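Local coordinates for MsStt7d protein (Micromonas, PDB 4IX3), which is a homologue of the Stt7 state transition kinase, its catalytic domain probably binding ATP and magnesium to phosphorylate protein substrates, at residues B[275-280]-B[293-298]; B[259-264]-B[302-307]; B[221-226]-B[246-251]; B[213-218]-B[253-258]; B[132-137]-B[182-187]. All coordinates share one frame; numbering follows the deposited sequence.

Contact 1 of 5, residues B[275-280]-B[293-298]; sequences LADYKA and SGEYGT
Y296 and D277 approach from opposite directions and meet through the phenol hydroxyl and one carboxylate oxygen: the phenol OH donates a hydrogen bond to D277 OD2, 2.6 Å from Y296 OH. OD2 lies at the edge of the tyrosine ring, near its plane. The carboxylate is turned 72° from the ring, and the hydroxyl reaches OD2 on its anti side, 23° out of the carboxylate plane. D277 CG stands anti to its own carbonyl carbon (chi1 -85°), which swings the carboxylate off helix 268-280 toward the loop. E295 brings a second carboxylate, its OE1 4.5 Å from D277 OD2. Two waters lie between the like charges and donate to both: water 1 joins D277 OD1 (2.8 Å) to E295 OE1 (2.9 Å), and water 2 binds D277 OD2 (2.8 Å) and E295 OE1 (3.2 Å), which should ease their repulsion. OD2 thus accepts from both the phenol and a water, while K292 adds a long, weak ion pair at OD1. R273 makes a cation-pi contact with the Y296 ring, and F288 meets that ring edge-to-face. A phenylalanine here keeps the ring but removes the OH, and D277 OD2 would probably be left to water 2 alone among the partners described, its carboxylate freer to turn. The contact ties helix 268-280 to the loop leading into helix 302-318, at the outer end of the helical C-terminal lobe of the protein kinase fold.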
# COMPACT_ATOMS: atom_id res chain seq x y z
N LEU B 275 18.98 -7.72 -14.80
CA LEU B 275 19.32 -6.33 -14.50
C LEU B 275 20.54 -6.22 -13.59
O LEU B 275 21.30 -5.25 -13.70
CB LEU B 275 18.13 -5.58 -13.88
CG LEU B 275 17.02 -5.30 -14.91
CD1 LEU B 275 15.82 -4.71 -14.18
CD2 LEU B 275 17.48 -4.37 -16.03
N ALA B 276 20.75 -7.18 -12.70
CA ALA B 276 21.94 -7.19 -11.84
C ALA B 276 23.18 -7.36 -12.71
O ALA B 276 24.20 -6.70 -12.48
CB ALA B 276 21.82 -8.32 -10.85
N ASP B 277 23.10 -8.27 -13.68
CA ASP B 277 24.25 -8.49 -14.57
C ASP B 277 24.48 -7.27 -15.45
O ASP B 277 25.61 -6.89 -15.70
CB ASP B 277 24.01 -9.72 -15.45
CG ASP B 277 24.41 -11.03 -14.76
OD1 ASP B 277 25.25 -11.00 -13.83
OD2 ASP B 277 23.87 -12.08 -15.15
N TYR B 278 23.38 -6.64 -15.89
CA TYR B 278 23.44 -5.44 -16.73
C TYR B 278 24.14 -4.28 -16.01
O TYR B 278 25.09 -3.66 -16.51
CB TYR B 278 22.01 -5.06 -17.16
CG TYR B 278 21.92 -3.85 -18.07
CD1 TYR B 278 22.56 -3.81 -19.31
CD2 TYR B 278 21.10 -2.78 -17.72
CE1 TYR B 278 22.41 -2.70 -20.14
CE2 TYR B 278 20.96 -1.67 -18.53
CZ TYR B 278 21.59 -1.65 -19.75
OH TYR B 278 21.48 -0.55 -20.60
N LYS B 279 23.77 -4.09 -14.74
CA LYS B 279 24.43 -3.10 -13.92
C LYS B 279 25.91 -3.44 -13.74
O LYS B 279 26.78 -2.57 -13.84
CB LYS B 279 23.73 -3.09 -12.55
CG LYS B 279 24.44 -2.23 -11.51
CD LYS B 279 23.56 -2.11 -10.27
CE LYS B 279 24.38 -1.65 -9.07
NZ LYS B 279 25.10 -0.40 -9.41
N ALA B 280 26.18 -4.71 -13.46
CA ALA B 280 27.55 -5.16 -13.18
C ALA B 280 28.49 -4.93 -14.38
O ALA B 280 29.68 -4.71 -14.19
CB ALA B 280 27.54 -6.63 -12.75
N SER B 293 26.10 -13.25 -21.45
CA SER B 293 24.99 -13.91 -22.11
C SER B 293 25.20 -15.42 -22.14
O SER B 293 24.26 -16.18 -21.95
CB SER B 293 24.65 -13.32 -23.48
OG SER B 293 25.61 -13.69 -24.45
N GLY B 294 26.45 -15.85 -22.28
CA GLY B 294 26.80 -17.28 -22.22
C GLY B 294 26.39 -18.01 -20.95
O GLY B 294 26.35 -19.24 -20.91
N GLU B 295 26.09 -17.26 -19.89
CA GLU B 295 25.54 -17.82 -18.66
C GLU B 295 24.03 -18.07 -18.67
O GLU B 295 23.48 -18.46 -17.65
CB GLU B 295 25.81 -16.87 -17.49
CG GLU B 295 27.28 -16.63 -17.22
CD GLU B 295 27.53 -15.71 -16.03
OE1 GLU B 295 26.66 -15.61 -15.14
OE2 GLU B 295 28.62 -15.10 -15.97
N TYR B 296 23.36 -17.71 -19.75
CA TYR B 296 21.88 -17.67 -19.79
C TYR B 296 21.38 -18.77 -20.73
O TYR B 296 20.58 -18.54 -21.64
CB TYR B 296 21.40 -16.31 -20.29
CG TYR B 296 21.44 -15.23 -19.23
CD1 TYR B 296 20.25 -14.77 -18.63
CD2 TYR B 296 22.66 -14.68 -18.80
CE1 TYR B 296 20.28 -13.82 -17.62
CE2 TYR B 296 22.70 -13.73 -17.77
CZ TYR B 296 21.50 -13.29 -17.21
OH TYR B 296 21.53 -12.38 -16.18
N GLY B 297 21.94 -19.97 -20.58
CA GLY B 297 21.71 -20.98 -21.58
C GLY B 297 20.29 -21.47 -21.58
O GLY B 297 19.89 -22.12 -22.55
N THR B 298 19.55 -21.25 -20.49
CA THR B 298 18.14 -21.65 -20.41
C THR B 298 17.25 -20.69 -21.18
O THR B 298 16.07 -21.00 -21.38
CB THR B 298 17.58 -21.83 -18.97
OG1 THR B 298 17.46 -20.56 -18.31
CG2 THR B 298 18.39 -22.81 -18.08
O HOH W 1 26.79 -13.34 -13.35
O HOH W 2 23.71 -14.74 -14.29

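Contact 2 of 5, residues B[259-264]-B[302-307]; sequences QLAVVG and AALDAN
The carbonyl oxygen of A261 accepts a hydrogen bond from water 3 at 2.7 Å, and the same water receives the amide of A303, with A303 N 2.9 Å from the water oxygen. One water thus links the C-terminal end of helix 246-261 to the first turn of helix 302-318, two helices of the C-terminal lobe of the protein kinase fold; the former corresponds to the central hydrophobic helix F of that lobe, the latter probably to helix H. The polar ends suit each other, a late carbonyl of one helix facing an early amide of the next, and D300 OD1 takes the neighbouring amide, A302 N. The rest is van der Waals contact. A303 points its methyl at the end of the first helix, with CB 3.6 Å from A261 O. L304 packs with both branches. Its CG lies beside its own backbone N and anti to the carbonyl carbon (chi1 -58°), which carries the forked end back toward helix 246-261: CD2 rests 3.6 Å from A261 CB, while CD1 reaches V262 CG2 at 3.9 Å. V262, where the chain leaves helical geometry, meets L304 at about a right angle, branch against branch. W312 and C315 of its own helix also touch L304, T145 of helix 141-161 touches A261, and M299 and F301 lie against V262. Where the backbones come nearest, the methyls of A261 and A303 face each other, CB to CB, at 4.1 Å.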
# COMPACT_ATOMS: atom_id res chain seq x y z
N GLN B 259 11.09 -8.24 -21.02
CA GLN B 259 10.21 -9.33 -20.68
C GLN B 259 9.40 -9.85 -21.86
O GLN B 259 9.17 -11.05 -21.96
CB GLN B 259 9.32 -8.89 -19.53
CG GLN B 259 10.11 -8.51 -18.29
CD GLN B 259 9.32 -8.57 -17.01
OE1 GLN B 259 9.58 -9.40 -16.10
NE2 GLN B 259 8.44 -7.62 -16.88
N LEU B 260 8.90 -8.94 -22.70
CA LEU B 260 8.18 -9.42 -23.87
C LEU B 260 9.11 -10.22 -24.79
O LEU B 260 8.68 -11.20 -25.37
CB LEU B 260 7.57 -8.23 -24.63
CG LEU B 260 6.52 -7.48 -23.81
CD1 LEU B 260 6.08 -6.31 -24.65
CD2 LEU B 260 5.39 -8.44 -23.48
N ALA B 261 10.34 -9.73 -24.96
CA ALA B 261 11.28 -10.30 -25.93
C ALA B 261 11.87 -11.64 -25.51
O ALA B 261 12.21 -12.44 -26.39
CB ALA B 261 12.39 -9.29 -26.20
N VAL B 262 12.01 -11.89 -24.20
CA VAL B 262 12.78 -13.07 -23.71
C VAL B 262 11.95 -13.80 -22.68
O VAL B 262 11.72 -13.25 -21.57
CB VAL B 262 14.13 -12.67 -23.10
CG1 VAL B 262 14.95 -13.89 -22.73
CG2 VAL B 262 14.91 -11.75 -24.03
N VAL B 263 11.42 -14.97 -23.05
CA VAL B 263 10.51 -15.75 -22.18
C VAL B 263 11.11 -15.88 -20.77
O VAL B 263 10.40 -15.72 -19.76
CB VAL B 263 10.08 -17.11 -22.79
CG1 VAL B 263 9.28 -17.93 -21.78
CG2 VAL B 263 9.28 -16.86 -24.06
N GLY B 264 12.38 -16.24 -20.70
CA GLY B 264 13.01 -16.44 -19.40
C GLY B 264 13.15 -15.19 -18.54
O GLY B 264 13.43 -15.32 -17.33
N ALA B 302 16.69 -14.65 -29.17
CA ALA B 302 16.50 -14.45 -30.64
C ALA B 302 15.80 -13.13 -30.97
O ALA B 302 16.15 -12.47 -31.97
CB ALA B 302 15.71 -15.59 -31.26
N ALA B 303 14.76 -12.73 -30.22
CA ALA B 303 14.05 -11.50 -30.58
C ALA B 303 14.94 -10.26 -30.54
O ALA B 303 14.72 -9.31 -31.31
CB ALA B 303 12.77 -11.34 -29.74
N LEU B 304 15.85 -10.20 -29.58
CA LEU B 304 16.77 -9.09 -29.44
C LEU B 304 17.90 -9.21 -30.47
O LEU B 304 18.41 -8.18 -30.94
CB LEU B 304 17.33 -8.99 -28.01
CG LEU B 304 16.23 -8.85 -26.95
CD1 LEU B 304 16.90 -8.78 -25.58
CD2 LEU B 304 15.44 -7.57 -27.23
N ASP B 305 18.32 -10.46 -30.75
CA ASP B 305 19.37 -10.71 -31.75
C ASP B 305 18.92 -10.37 -33.17
O ASP B 305 19.77 -10.07 -34.03
CB ASP B 305 19.70 -12.20 -31.77
CG ASP B 305 20.44 -12.66 -30.51
OD1 ASP B 305 21.10 -11.83 -29.86
OD2 ASP B 305 20.39 -13.87 -30.20
N ALA B 306 17.63 -10.46 -33.49
CA ALA B 306 17.18 -10.44 -34.88
C ALA B 306 17.61 -9.14 -35.55
O ALA B 306 17.67 -8.05 -34.94
CB ALA B 306 15.66 -10.55 -34.92
N ASN B 307 17.86 -9.25 -36.85
CA ASN B 307 18.07 -8.07 -37.69
C ASN B 307 19.22 -7.20 -37.20
O ASN B 307 19.07 -5.99 -36.96
CB ASN B 307 16.78 -7.26 -37.84
CG ASN B 307 15.64 -8.11 -38.40
OD1 ASN B 307 15.77 -8.76 -39.46
ND2 ASN B 307 14.56 -8.20 -37.64
O HOH W 3 13.76 -14.05 -27.86

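Contact 3 of 5, residues B[221-226]-B[246-251]; sequences LYLLPP and DRFDSW
F248 is the residue of 246-251 through which L223 and the backbone of L221 and Y222 are held. Before it, D246 and R247 bind each other: R247 NH1 lies 2.8 Å from D246 OD1, on its syn lone pair and 21° out of the guanidinium plane, while R247 NE goes to R326 O. F248 then points at the loop. With CG anti to the backbone N (chi1 -176°), its ring extends from the helix past the loop's backbone. L223 CD2 comes across at roughly a right angle, 3.6 Å from F248 CB, and Y222 O lies 3.5 Å from F248 CD1, both oblique to the ring. Farther along the same side of the ring, F248 CE1 lies 4.2 Å from L221 C. An alanine in place of F248 would keep the CB that touches L223 but is likely to open a gap beside the Y222 and L221 backbone and leave that turn less firmly seated. Next, D249 turns to the catalytic loop, OD1 on R167 N and OD2 on H166 N, with H160 NE2 of helix 141-161 also on OD2, as the conserved helix-F aspartate of protein kinases does. Across the two segments the contact is van der Waals, one apolar pair, L223 with F248, plus backbone lying against the ring, while R323, bonding Y222 O and L223 O, satisfies those carbonyls and probably steadies the loop.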
# COMPACT_ATOMS: atom_id res chain seq x y z
N LEU B 221 15.05 6.34 -8.27
CA LEU B 221 13.69 6.12 -7.78
C LEU B 221 12.85 7.41 -7.82
O LEU B 221 11.71 7.45 -7.36
CB LEU B 221 13.73 5.46 -6.39
CG LEU B 221 14.54 4.16 -6.38
CD1 LEU B 221 14.57 3.68 -4.94
CD2 LEU B 221 14.03 3.11 -7.37
N TYR B 222 13.39 8.47 -8.39
CA TYR B 222 12.79 9.80 -8.42
C TYR B 222 12.40 10.23 -9.85
O TYR B 222 12.91 9.68 -10.83
CB TYR B 222 13.80 10.83 -7.88
CG TYR B 222 15.14 10.84 -8.64
CD1 TYR B 222 15.28 11.49 -9.88
CD2 TYR B 222 16.25 10.16 -8.12
CE1 TYR B 222 16.48 11.46 -10.58
CE2 TYR B 222 17.46 10.14 -8.81
CZ TYR B 222 17.56 10.78 -10.03
OH TYR B 222 18.80 10.72 -10.64
N LEU B 223 11.59 11.29 -9.96
CA LEU B 223 11.41 12.03 -11.21
C LEU B 223 12.34 13.22 -11.28
O LEU B 223 13.02 13.43 -12.29
CB LEU B 223 9.95 12.46 -11.43
CG LEU B 223 8.95 11.32 -11.60
CD1 LEU B 223 7.57 11.87 -11.92
CD2 LEU B 223 9.38 10.36 -12.71
N LEU B 224 12.47 13.96 -10.18
CA LEU B 224 13.42 15.07 -10.11
C LEU B 224 14.41 14.67 -9.03
O LEU B 224 13.99 14.12 -8.00
CB LEU B 224 12.75 16.35 -9.62
CG LEU B 224 11.78 16.97 -10.61
CD1 LEU B 224 10.99 18.13 -10.00
CD2 LEU B 224 12.48 17.36 -11.91
N PRO B 225 15.73 14.81 -9.29
CA PRO B 225 16.73 14.47 -8.28
C PRO B 225 16.66 15.45 -7.10
O PRO B 225 16.33 16.63 -7.28
CB PRO B 225 18.03 14.61 -9.06
CG PRO B 225 17.78 15.77 -9.97
CD PRO B 225 16.34 15.57 -10.40
N PRO B 226 16.92 14.94 -5.88
CA PRO B 226 17.09 15.75 -4.68
C PRO B 226 17.74 17.12 -4.85
O PRO B 226 17.24 18.10 -4.29
CB PRO B 226 17.94 14.85 -3.80
CG PRO B 226 17.31 13.52 -4.07
CD PRO B 226 16.87 13.52 -5.52
N ASP B 246 10.68 12.20 -17.84
CA ASP B 246 10.08 11.23 -18.76
C ASP B 246 10.96 10.00 -18.99
O ASP B 246 10.46 8.95 -19.36
CB ASP B 246 9.74 11.90 -20.10
CG ASP B 246 10.95 12.54 -20.73
OD1 ASP B 246 11.24 12.21 -21.90
OD2 ASP B 246 11.60 13.40 -20.08
N ARG B 247 12.27 10.20 -18.84
CA ARG B 247 13.23 9.08 -18.99
C ARG B 247 13.06 8.04 -17.88
O ARG B 247 13.49 6.89 -18.05
CB ARG B 247 14.68 9.57 -19.08
CG ARG B 247 15.14 9.79 -20.51
CD ARG B 247 14.27 10.71 -21.35
NE ARG B 247 15.03 11.15 -22.52
CZ ARG B 247 14.82 12.28 -23.18
NH1 ARG B 247 13.73 13.01 -22.92
NH2 ARG B 247 15.66 12.67 -24.13
N PHE B 248 12.32 8.36 -16.80
CA PHE B 248 11.92 7.30 -15.87
C PHE B 248 11.04 6.27 -16.57
O PHE B 248 11.21 5.04 -16.44
CB PHE B 248 11.18 7.93 -14.67
CG PHE B 248 10.80 6.92 -13.61
CD1 PHE B 248 11.52 6.86 -12.41
CD2 PHE B 248 9.68 6.12 -13.72
CE1 PHE B 248 11.20 5.91 -11.43
CE2 PHE B 248 9.32 5.21 -12.75
CZ PHE B 248 10.10 5.10 -11.58
N ASP B 249 10.09 6.78 -17.38
CA ASP B 249 9.23 5.89 -18.16
C ASP B 249 9.99 5.15 -19.27
O ASP B 249 9.68 4.00 -19.56
CB ASP B 249 8.07 6.65 -18.81
CG ASP B 249 6.97 7.07 -17.83
OD1 ASP B 249 6.85 6.49 -16.72
OD2 ASP B 249 6.14 7.91 -18.26
N SER B 250 11.03 5.78 -19.81
CA SER B 250 11.84 5.08 -20.84
C SER B 250 12.50 3.82 -20.27
O SER B 250 12.42 2.74 -20.86
CB SER B 250 12.93 6.00 -21.34
OG SER B 250 12.37 7.12 -22.01
N TRP B 251 13.06 3.93 -19.05
CA TRP B 251 13.71 2.76 -18.41
C TRP B 251 12.68 1.67 -18.15
O TRP B 251 12.88 0.51 -18.48
CB TRP B 251 14.33 3.21 -17.10
CG TRP B 251 14.90 2.04 -16.34
CD1 TRP B 251 14.23 1.19 -15.47
CD2 TRP B 251 16.29 1.61 -16.32
NE1 TRP B 251 15.06 0.20 -15.01
CE2 TRP B 251 16.34 0.43 -15.47
CE3 TRP B 251 17.46 2.03 -16.98
CZ2 TRP B 251 17.53 -0.26 -15.24
CZ3 TRP B 251 18.64 1.32 -16.76
CH2 TRP B 251 18.66 0.18 -15.93

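Contact 4 of 5, residues B[213-218]-B[253-258]; sequences PRYAKA and AGCVML
A cysteine sulfur beside an aromatic ring marks this contact: C255 SG lies 5.5 Å from the centroid of the Y215 ring, 60° off the ring normal, an oblique sulfur-aromatic approach. It joins helix 246-261, the helix F of the kinase C-terminal lobe, to the loop that follows strand 193-194 and probably belongs to the end of the activation segment. The closer touch is made by carbon, C255 CB lying 3.5 Å from Y215 CD1. C255 SG stands anti to its own carbonyl carbon (chi1 -66°), which turns the sulfur from the ring's middle toward the loop backbone. L275 of helix 268-280 packs on C255, and L271 on the tyrosine. The other parts of Y215 are also engaged: K170 and P171 of the catalytic loop touch it, its OH sits by the Q259 side chain, and its backbone O takes a hydrogen bond from S252 OG. Y215 CE2 sits over one face of the R214 guanidinium, toward its rim, and R214 is held by salt bridges to D212 and D268. At the loop backbone the sulfur of C255 ends 4.1 Å from R214 O and 4.2 Å from Y215 CA.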
# COMPACT_ATOMS: atom_id res chain seq x y z
N PRO B 213 10.41 -1.26 -7.52
CA PRO B 213 11.84 -1.46 -7.69
C PRO B 213 12.19 -2.35 -8.87
O PRO B 213 13.30 -2.29 -9.41
CB PRO B 213 12.29 -2.06 -6.36
CG PRO B 213 11.05 -2.55 -5.71
CD PRO B 213 9.88 -1.77 -6.23
N ARG B 214 11.27 -3.20 -9.30
CA ARG B 214 11.55 -4.09 -10.41
C ARG B 214 11.66 -3.33 -11.74
O ARG B 214 12.31 -3.85 -12.68
CB ARG B 214 10.44 -5.13 -10.53
CG ARG B 214 10.30 -6.03 -9.29
CD ARG B 214 9.10 -6.95 -9.42
NE ARG B 214 7.90 -6.12 -9.40
CZ ARG B 214 6.69 -6.55 -9.70
NH1 ARG B 214 6.49 -7.83 -9.98
NH2 ARG B 214 5.67 -5.67 -9.75
N TYR B 215 11.02 -2.17 -11.83
CA TYR B 215 10.86 -1.42 -13.07
C TYR B 215 11.43 -0.03 -12.96
O TYR B 215 11.19 0.82 -13.81
CB TYR B 215 9.39 -1.38 -13.48
CG TYR B 215 8.87 -2.78 -13.76
CD1 TYR B 215 9.12 -3.38 -15.02
CD2 TYR B 215 8.21 -3.55 -12.79
CE1 TYR B 215 8.70 -4.65 -15.28
CE2 TYR B 215 7.80 -4.83 -13.05
CZ TYR B 215 8.04 -5.40 -14.31
OH TYR B 215 7.66 -6.69 -14.55
N ALA B 216 12.30 0.19 -11.96
CA ALA B 216 12.97 1.47 -11.80
C ALA B 216 14.45 1.17 -11.50
O ALA B 216 14.77 0.26 -10.72
CB ALA B 216 12.34 2.25 -10.62
N LYS B 217 15.34 1.85 -12.23
CA LYS B 217 16.78 1.76 -11.98
C LYS B 217 17.04 2.03 -10.49
O LYS B 217 16.46 2.96 -9.91
CB LYS B 217 17.52 2.75 -12.89
CG LYS B 217 19.04 2.78 -12.73
CD LYS B 217 19.72 3.52 -13.88
CE LYS B 217 21.22 3.52 -13.67
NZ LYS B 217 21.54 4.77 -12.91
N ALA B 218 17.90 1.22 -9.87
CA ALA B 218 17.96 1.20 -8.41
C ALA B 218 18.35 2.55 -7.81
O ALA B 218 17.94 2.89 -6.70
CB ALA B 218 18.88 0.11 -7.91
N ALA B 253 9.90 1.16 -19.76
CA ALA B 253 9.50 0.59 -21.05
C ALA B 253 10.60 -0.38 -21.56
O ALA B 253 10.25 -1.40 -22.15
CB ALA B 253 9.27 1.69 -22.08
N GLY B 254 11.87 -0.09 -21.29
CA GLY B 254 12.94 -1.08 -21.62
C GLY B 254 12.81 -2.38 -20.85
O GLY B 254 12.93 -3.45 -21.43
N CYS B 255 12.37 -2.29 -19.58
CA CYS B 255 12.07 -3.49 -18.84
C CYS B 255 10.93 -4.28 -19.43
O CYS B 255 11.00 -5.50 -19.51
CB CYS B 255 11.75 -3.15 -17.37
SG CYS B 255 13.14 -2.47 -16.41
N VAL B 256 9.85 -3.57 -19.83
CA VAL B 256 8.74 -4.28 -20.48
C VAL B 256 9.29 -4.98 -21.74
O VAL B 256 8.92 -6.13 -21.98
CB VAL B 256 7.64 -3.26 -20.90
CG1 VAL B 256 6.57 -3.91 -21.79
CG2 VAL B 256 6.99 -2.66 -19.65
N MET B 257 10.07 -4.28 -22.54
CA MET B 257 10.61 -4.88 -23.75
C MET B 257 11.43 -6.15 -23.48
O MET B 257 11.25 -7.16 -24.19
CB MET B 257 11.49 -3.88 -24.46
CG MET B 257 12.08 -4.47 -25.75
SD MET B 257 12.60 -3.18 -26.86
CE MET B 257 13.40 -4.19 -28.14
N LEU B 258 12.30 -6.10 -22.46
CA LEU B 258 13.07 -7.31 -22.11
C LEU B 258 12.14 -8.47 -21.82
O LEU B 258 12.41 -9.60 -22.22
CB LEU B 258 13.93 -7.05 -20.89
CG LEU B 258 15.15 -6.12 -21.14
CD1 LEU B 258 15.72 -5.54 -19.87
CD2 LEU B 258 16.26 -6.86 -21.91

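Contact 5 of 5, residues B[132-137]-B[182-187]; sequences TAMACA and GVLKLI
M134 and L184 each set CG anti to the carbonyl carbon, chi1 -71° and -67°, and those torsions bring the two side chains together where the end of helix 127-133 meets strand 183-186. M134 CG then comes 4.2 Å from L184 CD2; the methionine bends at its thioether, and the two chains cross obliquely. A148 of helix 141-161 lies against both of them, and V119 against L184. The backbones are closer than the side chains. G182 CA lies 3.4 Å from A133 O, and G182 O receives the CA-H of M134, 3.5 Å from M134 CA with 156° at the hydrogen. This proximity leaves no room for a side chain at G182: a CB there would fall 2.7 Å from M134 C, and the residue's own backbone angles also favour glycine. The end of helix 127-133 is a Schellman motif, A135 taking positive phi and its N bonding T132 O at 3.1 Å. G182 leads into strand 183-186, which pairs with 174-177 in the short hairpin between the catalytic loop and the magnesium-binding D188 in the kinase C-terminal lobe. M134 O is held by K147 NZ and L184 N by E151 OE2, two polar grips from helix 141-161. Farther along the strand, K185 NZ makes salt bridges with D180 and with E114, a residue seen to bind ADP in this protein, although no nucleotide is bound here.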
# COMPACT_ATOMS: atom_id res chain seq x y z
N THR B 132 -2.64 -13.74 -29.16
CA THR B 132 -4.06 -13.81 -29.48
C THR B 132 -4.81 -12.61 -28.90
O THR B 132 -5.62 -11.95 -29.59
CB THR B 132 -4.63 -15.11 -28.92
OG1 THR B 132 -4.04 -16.20 -29.67
CG2 THR B 132 -6.12 -15.12 -29.09
N ALA B 133 -4.53 -12.30 -27.63
CA ALA B 133 -5.22 -11.16 -26.96
C ALA B 133 -4.85 -9.82 -27.63
O ALA B 133 -5.68 -8.92 -27.73
CB ALA B 133 -4.89 -11.13 -25.48
N MET B 134 -3.61 -9.70 -28.13
CA MET B 134 -3.16 -8.50 -28.82
C MET B 134 -3.56 -8.47 -30.32
O MET B 134 -3.26 -7.48 -31.00
CB MET B 134 -1.65 -8.48 -28.80
CG MET B 134 -1.02 -8.20 -27.42
SD MET B 134 0.77 -8.37 -27.37
CE MET B 134 1.26 -7.28 -28.73
N ALA B 135 -4.22 -9.51 -30.82
CA ALA B 135 -4.51 -9.64 -32.26
C ALA B 135 -3.22 -9.46 -33.08
O ALA B 135 -3.15 -8.73 -34.09
CB ALA B 135 -5.62 -8.67 -32.69
N CYS B 136 -2.16 -10.11 -32.57
CA CYS B 136 -0.84 -9.98 -33.20
C CYS B 136 -0.59 -11.12 -34.13
O CYS B 136 -0.41 -12.25 -33.66
CB CYS B 136 0.21 -9.95 -32.07
SG CYS B 136 1.88 -9.51 -32.62
N ALA B 137 -0.54 -10.85 -35.44
CA ALA B 137 -0.45 -11.92 -36.42
C ALA B 137 0.84 -12.72 -36.28
O ALA B 137 0.86 -13.93 -36.55
CB ALA B 137 -0.53 -11.33 -37.82
N GLY B 182 -7.41 -5.21 -29.60
CA GLY B 182 -6.26 -5.82 -28.91
C GLY B 182 -5.17 -4.83 -28.56
O GLY B 182 -4.17 -5.22 -27.93
N VAL B 183 -5.29 -3.56 -28.91
CA VAL B 183 -4.25 -2.58 -28.71
C VAL B 183 -3.98 -2.46 -27.20
O VAL B 183 -4.91 -2.53 -26.38
CB VAL B 183 -4.68 -1.18 -29.27
CG1 VAL B 183 -5.81 -0.53 -28.46
CG2 VAL B 183 -3.51 -0.26 -29.42
N LEU B 184 -2.73 -2.21 -26.83
CA LEU B 184 -2.43 -2.09 -25.39
C LEU B 184 -2.87 -0.75 -24.86
O LEU B 184 -2.65 0.28 -25.49
CB LEU B 184 -0.92 -2.21 -25.16
CG LEU B 184 -0.28 -3.58 -25.47
CD1 LEU B 184 1.11 -3.64 -24.85
CD2 LEU B 184 -1.16 -4.76 -25.08
N LYS B 185 -3.48 -0.79 -23.68
CA LYS B 185 -3.76 0.43 -22.91
C LYS B 185 -3.08 0.35 -21.53
O LYS B 185 -3.03 -0.72 -20.93
CB LYS B 185 -5.27 0.64 -22.74
CG LYS B 185 -6.03 0.91 -24.08
CD LYS B 185 -7.50 1.13 -23.84
CE LYS B 185 -8.21 1.42 -25.16
NZ LYS B 185 -9.66 1.70 -24.91
N LEU B 186 -2.60 1.49 -21.08
CA LEU B 186 -2.07 1.62 -19.69
C LEU B 186 -3.23 1.71 -18.71
O LEU B 186 -4.25 2.32 -19.01
CB LEU B 186 -1.20 2.86 -19.59
CG LEU B 186 0.19 2.64 -20.26
CD1 LEU B 186 0.79 3.97 -20.67
CD2 LEU B 186 1.16 1.94 -19.34
N ILE B 187 -3.02 1.20 -17.51
CA ILE B 187 -3.86 1.56 -16.39
C ILE B 187 -2.98 2.21 -15.33
O ILE B 187 -1.74 2.20 -15.41
CB ILE B 187 -4.58 0.37 -15.77
CG1 ILE B 187 -3.60 -0.70 -15.27
CG2 ILE B 187 -5.57 -0.23 -16.78
CD1 ILE B 187 -4.20 -1.62 -14.21

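Contacts 2, 3 and 4 share helix 246-261: contact 3 uses its start, contact 4 its middle and contact 2 its end, and the loop closed by contact 3 is nested in that closed by contact 4. Contacts 2 and 4 are buried and mostly apolar, although contact 2 adds a water bridge; contact 5, also buried, is chiefly backbone against backbone. Contact 3 is partly buried and van der Waals, touching contact 4 through W251 and F248. Contact 1, toward the surface, relies on one tyrosine–aspartate hydrogen bond and two waters bridging carboxylates; L275 joins it to contact 4. Contact 5 touches none of the others, its centre 18 Å from that of contact 2 and 29 Å from that of contact 1.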